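Local coordinates for protein adenylyltransferase MntA (Shewanella oneidensis MR-1, PDB 6M6U) that neutralises its cognate toxin HepT by successively transferring three AMP units from ATP onto a tyrosine of that toxin, at residues 40-45 and 68-73; 22-27 and 98-103. The protein carries 2 engineered substitutions. All blocks are in the same frame, centred on the assembly; numbering follows the deposited sequence.

Interaction 1: residues 40-45 and 68-73; sequences IEIAVL and SDVDLV. Engineered in segment 40-45: E41 (natural residue Asp).
I40 and D71 share one of five backbone hydrogen bonds that pair strands 40-45 and 70-73 in parallel: D71 N gives its hydrogen to I40 O, 2.7 Å away. The series starts one residue before strand 70-73, where I40 N reaches D69 O, and it closes with V44 N on V73 O. I42 is bonded through both its backbone polar atoms, N giving to D71 O and O receiving from V73 N. L72 can be followed outward on the face it shares with I40, I42 and V70. Its CB leads to CG, anti to the backbone N (chi1 178°), and with chi2 at 59° CD1 turns back toward strand 40-45. There CD1 lies 3.7 Å from I42 O, 4.1 Å from I42 CG2 and 3.9 Å from V44 CG2, the V44 side chain running across that of L72 at about a right angle. The two strands belong to a right-handed beta-alpha-beta crossover through helix 52-66, whose L58 and A59 pack on L72 on this same face, while L62 of the helix meets I42. At the start of the two segments, I40 CD1 ends 3.7 Å from S68 OG. The other face carries the catalytic side of this nucleotidyltransferase fold. D71 is a ligand of one of the two magnesium ions, and the engineered E41, aspartate in the natural protein, occupies a position that binds both. Here the carboxylates do not meet: E41 OE1 and D71 OD1 are 5.1 Å apart.

Interaction 2: residues 22-27 and 98-103; sequences LIYLFG and QDDELF
The Y24 ring meets D100 at its edge, in plane: the hydroxyl OH donates a hydrogen bond to D100 OD1 at 2.6 Å. The ring of F103 comes in obliquely, its CD2 lying 4.1 Å from Y24 CE2 as the two side chains slide past each other in opposite directions. Strand 20-26 of the nucleotidyltransferase sheet is thereby joined to the first turns of the long C-terminal helix 97-125, the local axes crossing at -71°. This helix is important for interaction with HepT, its N-terminal part mattering more for antitoxin function than its C-terminal part. The carboxylate plane of D100 is turned 54° from the tyrosine ring, and the hydroxyl approaches OD1 on its anti side. D100 CB does not set off toward the strand, but with CG anti to the backbone N (chi1 160°) the carboxylate reaches Y24. The same OD1 takes part in a salt bridge with R59 of the toxin chain, so one oxygen is gripped by both a phenol and a guanidinium group, an arrangement likely to keep the acid ionised. Q92 of strand 91-94 packs on both Y24 and D100, while V86 and V87 of helix 80-89 lie against Y24 and F103 respectively. L22 sets its two methyl branches against the helix: CD2 is 3.6 Å from D100 N, while CD1 touches F103 CB at 3.9 Å and D99 O at 3.5 Å.

Overall arrangement
Both contacts are buried and meet in one sheet, where strands 40-46 and 20-26 run antiparallel as neighbours: A43 O lies 2.8 Å from Y24 N, and L45 N and L22 O are similarly paired. Interaction 1 joins two strands of that sheet and is dominated by main-chain bonding, with aliphatic packing on one face and metal-binding positions on the other. Interaction 2 sets strand side chains against the side chains and backbone of a helix, combining the packing of L22 with one hydrogen bond between side chains. The centres of interactions 1 and 2 are about 13 Å apart. Each also meets toxin, through D69 and D100, which form salt bridges with arginines of toxin chains.

Interaction 1: residues 40-45 and 68-73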
loop_
_atom_site.group_PDB
_atom_site.type_symbol
_atom_site.label_atom_id
_atom_site.label_comp_id
_atom_site.label_asym_id
_atom_site.label_seq_id
_atom_site.Cartn_x
_atom_site.Cartn_y
_atom_site.Cartn_z
ATOM N N ILE E 40 16.898 -6.809 -2.554
ATOM C CA ILE E 40 18.337 -6.930 -2.378
ATOM C C ILE E 40 18.787 -5.717 -1.575
ATOM O O ILE E 40 18.511 -4.573 -1.953
ATOM C CB ILE E 40 19.054 -7.014 -3.733
ATOM C CG1 ILE E 40 18.479 -8.173 -4.556
ATOM C CG2 ILE E 40 20.552 -7.181 -3.542
ATOM C CD1 ILE E 40 18.838 -8.126 -6.012
ATOM N N GLU E 41 19.439 -5.963 -0.441
ATOM C CA GLU E 41 19.841 -4.912 0.483
ATOM C C GLU E 41 21.343 -4.702 0.365
ATOM O O GLU E 41 22.130 -5.621 0.626
ATOM C CB GLU E 41 19.435 -5.260 1.915
ATOM C CG GLU E 41 17.930 -5.171 2.151
ATOM C CD GLU E 41 17.479 -5.823 3.445
ATOM O OE1 GLU E 41 17.631 -5.209 4.523
ATOM O OE2 GLU E 41 16.967 -6.961 3.382
ATOM N N ILE E 42 21.734 -3.497 -0.037
ATOM C CA ILE E 42 23.127 -3.154 -0.290
ATOM C C ILE E 42 23.477 -1.908 0.512
ATOM O O ILE E 42 22.702 -0.945 0.555
ATOM C CB ILE E 42 23.385 -2.925 -1.794
ATOM C CG1 ILE E 42 22.968 -4.159 -2.593
ATOM C CG2 ILE E 42 24.857 -2.585 -2.048
ATOM C CD1 ILE E 42 22.725 -3.873 -4.056
ATOM N N ALA E 43 24.643 -1.929 1.146
ATOM C CA ALA E 43 25.142 -0.805 1.918
ATOM C C ALA E 43 26.465 -0.343 1.325
ATOM O O ALA E 43 27.290 -1.161 0.906
ATOM C CB ALA E 43 25.328 -1.176 3.390
ATOM N N VAL E 44 26.662 0.969 1.290
ATOM C CA VAL E 44 27.878 1.554 0.747
ATOM C C VAL E 44 28.389 2.607 1.714
ATOM O O VAL E 44 27.618 3.262 2.426
ATOM C CB VAL E 44 27.661 2.171 -0.655
ATOM C CG1 VAL E 44 27.459 1.076 -1.688
ATOM C CG2 VAL E 44 26.469 3.114 -0.640
ATOM N N LEU E 45 29.705 2.749 1.751
ATOM C CA LEU E 45 30.360 3.866 2.408
ATOM C C LEU E 45 31.199 4.576 1.363
ATOM O O LEU E 45 32.017 3.945 0.686
ATOM C CB LEU E 45 31.233 3.408 3.580
ATOM C CG LEU E 45 31.869 4.525 4.418
ATOM C CD1 LEU E 45 30.803 5.316 5.168
ATOM C CD2 LEU E 45 32.896 3.961 5.385
ATOM N N SER E 68 15.168 -6.939 -9.803
ATOM C CA SER E 68 14.699 -7.208 -8.450
ATOM C C SER E 68 14.706 -5.905 -7.668
ATOM O O SER E 68 15.451 -4.979 -7.987
ATOM C CB SER E 68 15.572 -8.259 -7.755
ATOM O OG SER E 68 15.205 -8.413 -6.396
ATOM N N ASP E 69 13.868 -5.841 -6.637
ATOM C CA ASP E 69 13.845 -4.658 -5.791
ATOM C C ASP E 69 15.164 -4.522 -5.038
ATOM O O ASP E 69 15.704 -5.495 -4.506
ATOM C CB ASP E 69 12.675 -4.713 -4.810
ATOM C CG ASP E 69 11.333 -4.486 -5.488
ATOM O OD1 ASP E 69 11.316 -3.910 -6.599
ATOM O OD2 ASP E 69 10.297 -4.880 -4.908
ATOM N N VAL E 70 15.693 -3.308 -5.015
ATOM C CA VAL E 70 16.967 -3.024 -4.376
ATOM C C VAL E 70 16.749 -1.935 -3.338
ATOM O O VAL E 70 16.005 -0.977 -3.576
ATOM C CB VAL E 70 18.035 -2.607 -5.408
ATOM C CG1 VAL E 70 19.250 -1.983 -4.711
ATOM C CG2 VAL E 70 18.450 -3.812 -6.240
ATOM N N ASP E 71 17.362 -2.108 -2.174
ATOM C CA ASP E 71 17.427 -1.062 -1.164
ATOM C C ASP E 71 18.890 -0.700 -0.970
ATOM O O ASP E 71 19.702 -1.559 -0.605
ATOM C CB ASP E 71 16.796 -1.512 0.153
ATOM C CG ASP E 71 16.721 -0.388 1.173
ATOM O OD1 ASP E 71 16.819 -0.675 2.384
ATOM O OD2 ASP E 71 16.564 0.783 0.763
ATOM N N LEU E 72 19.229 0.558 -1.237
ATOM C CA LEU E 72 20.606 1.032 -1.190
ATOM C C LEU E 72 20.764 1.917 0.037
ATOM O O LEU E 72 20.100 2.956 0.151
ATOM C CB LEU E 72 20.980 1.785 -2.466
ATOM C CG LEU E 72 22.392 2.374 -2.489
ATOM C CD1 LEU E 72 23.460 1.292 -2.301
ATOM C CD2 LEU E 72 22.607 3.131 -3.794
ATOM N N VAL E 73 21.630 1.497 0.952
ATOM C CA VAL E 73 21.799 2.145 2.243
ATOM C C VAL E 73 23.126 2.889 2.229
ATOM O O VAL E 73 24.176 2.297 1.952
ATOM C CB VAL E 73 21.743 1.124 3.392
ATOM C CG1 VAL E 73 22.359 1.702 4.653
ATOM C CG2 VAL E 73 20.302 0.692 3.651
#

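Interaction 2: residues 22-27 and 98-103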
loop_
_atom_site.group_PDB
_atom_site.type_symbol
_atom_site.label_atom_id
_atom_site.label_comp_id
_atom_site.label_asym_id
_atom_site.label_seq_id
_atom_site.Cartn_x
_atom_site.Cartn_y
_atom_site.Cartn_z
ATOM N N LEU E 22 33.388 1.215 0.538
ATOM C CA LEU E 22 32.943 -0.091 1.000
ATOM C C LEU E 22 31.624 -0.440 0.332
ATOM O O LEU E 22 30.738 0.410 0.224
ATOM C CB LEU E 22 32.778 -0.117 2.531
ATOM C CG LEU E 22 34.045 0.028 3.383
ATOM C CD1 LEU E 22 33.702 0.405 4.817
ATOM C CD2 LEU E 22 34.894 -1.241 3.359
ATOM N N ILE E 23 31.503 -1.687 -0.125
ATOM C CA ILE E 23 30.238 -2.251 -0.592
ATOM C C ILE E 23 29.937 -3.486 0.245
ATOM O O ILE E 23 30.790 -4.373 0.373
ATOM C CB ILE E 23 30.278 -2.627 -2.086
ATOM C CG1 ILE E 23 30.540 -1.403 -2.963
ATOM C CG2 ILE E 23 28.975 -3.291 -2.498
ATOM C CD1 ILE E 23 30.577 -1.726 -4.439
ATOM N N TYR E 24 28.733 -3.544 0.807
ATOM C CA TYR E 24 28.260 -4.717 1.530
ATOM C C TYR E 24 26.939 -5.179 0.955
ATOM O O TYR E 24 26.055 -4.365 0.663
ATOM C CB TYR E 24 28.040 -4.459 3.025
ATOM C CG TYR E 24 29.279 -4.115 3.796
ATOM C CD1 TYR E 24 30.163 -5.102 4.202
ATOM C CD2 TYR E 24 29.556 -2.801 4.133
ATOM C CE1 TYR E 24 31.297 -4.784 4.913
ATOM C CE2 TYR E 24 30.681 -2.476 4.841
ATOM C CZ TYR E 24 31.551 -3.469 5.227
ATOM O OH TYR E 24 32.678 -3.134 5.937
ATOM N N LEU E 25 26.814 -6.489 0.812
ATOM C CA LEU E 25 25.522 -7.134 0.676
ATOM C C LEU E 25 25.101 -7.581 2.070
ATOM O O LEU E 25 25.912 -8.151 2.807
ATOM C CB LEU E 25 25.623 -8.322 -0.282
ATOM C CG LEU E 25 24.361 -9.020 -0.774
ATOM C CD1 LEU E 25 23.563 -8.115 -1.714
ATOM C CD2 LEU E 25 24.751 -10.322 -1.461
ATOM N N PHE E 26 23.863 -7.281 2.455
ATOM C CA PHE E 26 23.384 -7.695 3.768
ATOM C C PHE E 26 21.935 -8.148 3.638
ATOM O O PHE E 26 21.381 -8.238 2.537
ATOM C CB PHE E 26 23.575 -6.581 4.814
ATOM C CG PHE E 26 22.667 -5.384 4.634
ATOM C CD1 PHE E 26 21.585 -5.187 5.481
ATOM C CD2 PHE E 26 22.918 -4.437 3.644
ATOM C CE1 PHE E 26 20.748 -4.085 5.334
ATOM C CE2 PHE E 26 22.087 -3.331 3.489
ATOM C CZ PHE E 26 20.999 -3.156 4.338
ATOM N N GLY E 27 21.325 -8.464 4.775
ATOM C CA GLY E 27 19.955 -8.913 4.742
ATOM C C GLY E 27 19.823 -10.316 4.177
ATOM O O GLY E 27 20.726 -11.154 4.267
ATOM N N GLN E 98 41.192 -2.742 5.573
ATOM C CA GLN E 98 41.381 -1.778 6.652
ATOM C C GLN E 98 40.181 -0.845 6.784
ATOM O O GLN E 98 39.774 -0.509 7.903
ATOM C CB GLN E 98 42.668 -0.981 6.437
ATOM C CG GLN E 98 43.231 -0.373 7.719
ATOM C CD GLN E 98 43.747 -1.426 8.700
ATOM O OE1 GLN E 98 43.244 -1.548 9.823
ATOM N NE2 GLN E 98 44.764 -2.183 8.273
ATOM N N ASP E 99 39.599 -0.413 5.659
ATOM C CA ASP E 99 38.387 0.394 5.742
ATOM C C ASP E 99 37.235 -0.401 6.342
ATOM O O ASP E 99 36.403 0.158 7.062
ATOM C CB ASP E 99 38.002 0.937 4.365
ATOM C CG ASP E 99 38.844 2.132 3.952
ATOM O OD1 ASP E 99 39.567 2.678 4.810
ATOM O OD2 ASP E 99 38.769 2.544 2.774
ATOM N N ASP E 100 37.176 -1.704 6.071
ATOM C CA ASP E 100 36.137 -2.529 6.676
ATOM C C ASP E 100 36.313 -2.608 8.185
ATOM O O ASP E 100 35.330 -2.605 8.935
ATOM C CB ASP E 100 36.148 -3.928 6.057
ATOM C CG ASP E 100 35.449 -4.960 6.928
ATOM O OD1 ASP E 100 34.205 -5.042 6.887
ATOM O OD2 ASP E 100 36.150 -5.694 7.662
ATOM N N GLU E 101 37.557 -2.672 8.651
ATOM C CA GLU E 101 37.805 -2.820 10.080
ATOM C C GLU E 101 37.621 -1.501 10.821
ATOM O O GLU E 101 37.097 -1.491 11.943
ATOM C CB GLU E 101 39.201 -3.400 10.298
ATOM C CG GLU E 101 39.328 -4.811 9.726
ATOM C CD GLU E 101 40.760 -5.312 9.647
ATOM O OE1 GLU E 101 40.943 -6.525 9.403
ATOM O OE2 GLU E 101 41.699 -4.506 9.825
ATOM N N LEU E 102 38.033 -0.384 10.211
ATOM C CA LEU E 102 37.737 0.927 10.784
ATOM C C LEU E 102 36.241 1.089 11.007
ATOM O O LEU E 102 35.796 1.448 12.103
ATOM C CB LEU E 102 38.255 2.041 9.872
ATOM C CG LEU E 102 39.767 2.172 9.680
ATOM C CD1 LEU E 102 40.072 3.192 8.589
ATOM C CD2 LEU E 102 40.441 2.564 10.973
ATOM N N PHE E 103 35.448 0.801 9.970
ATOM C CA PHE E 103 34.000 0.947 10.065
ATOM C C PHE E 103 33.414 0.016 11.120
ATOM O O PHE E 103 32.553 0.425 11.911
ATOM C CB PHE E 103 33.371 0.683 8.699
ATOM C CG PHE E 103 31.878 0.595 8.725
ATOM C CD1 PHE E 103 31.113 1.714 9.010
ATOM C CD2 PHE E 103 31.238 -0.604 8.454
ATOM C CE1 PHE E 103 29.737 1.643 9.029
ATOM C CE2 PHE E 103 29.853 -0.684 8.468
ATOM C CZ PHE E 103 29.103 0.440 8.756
#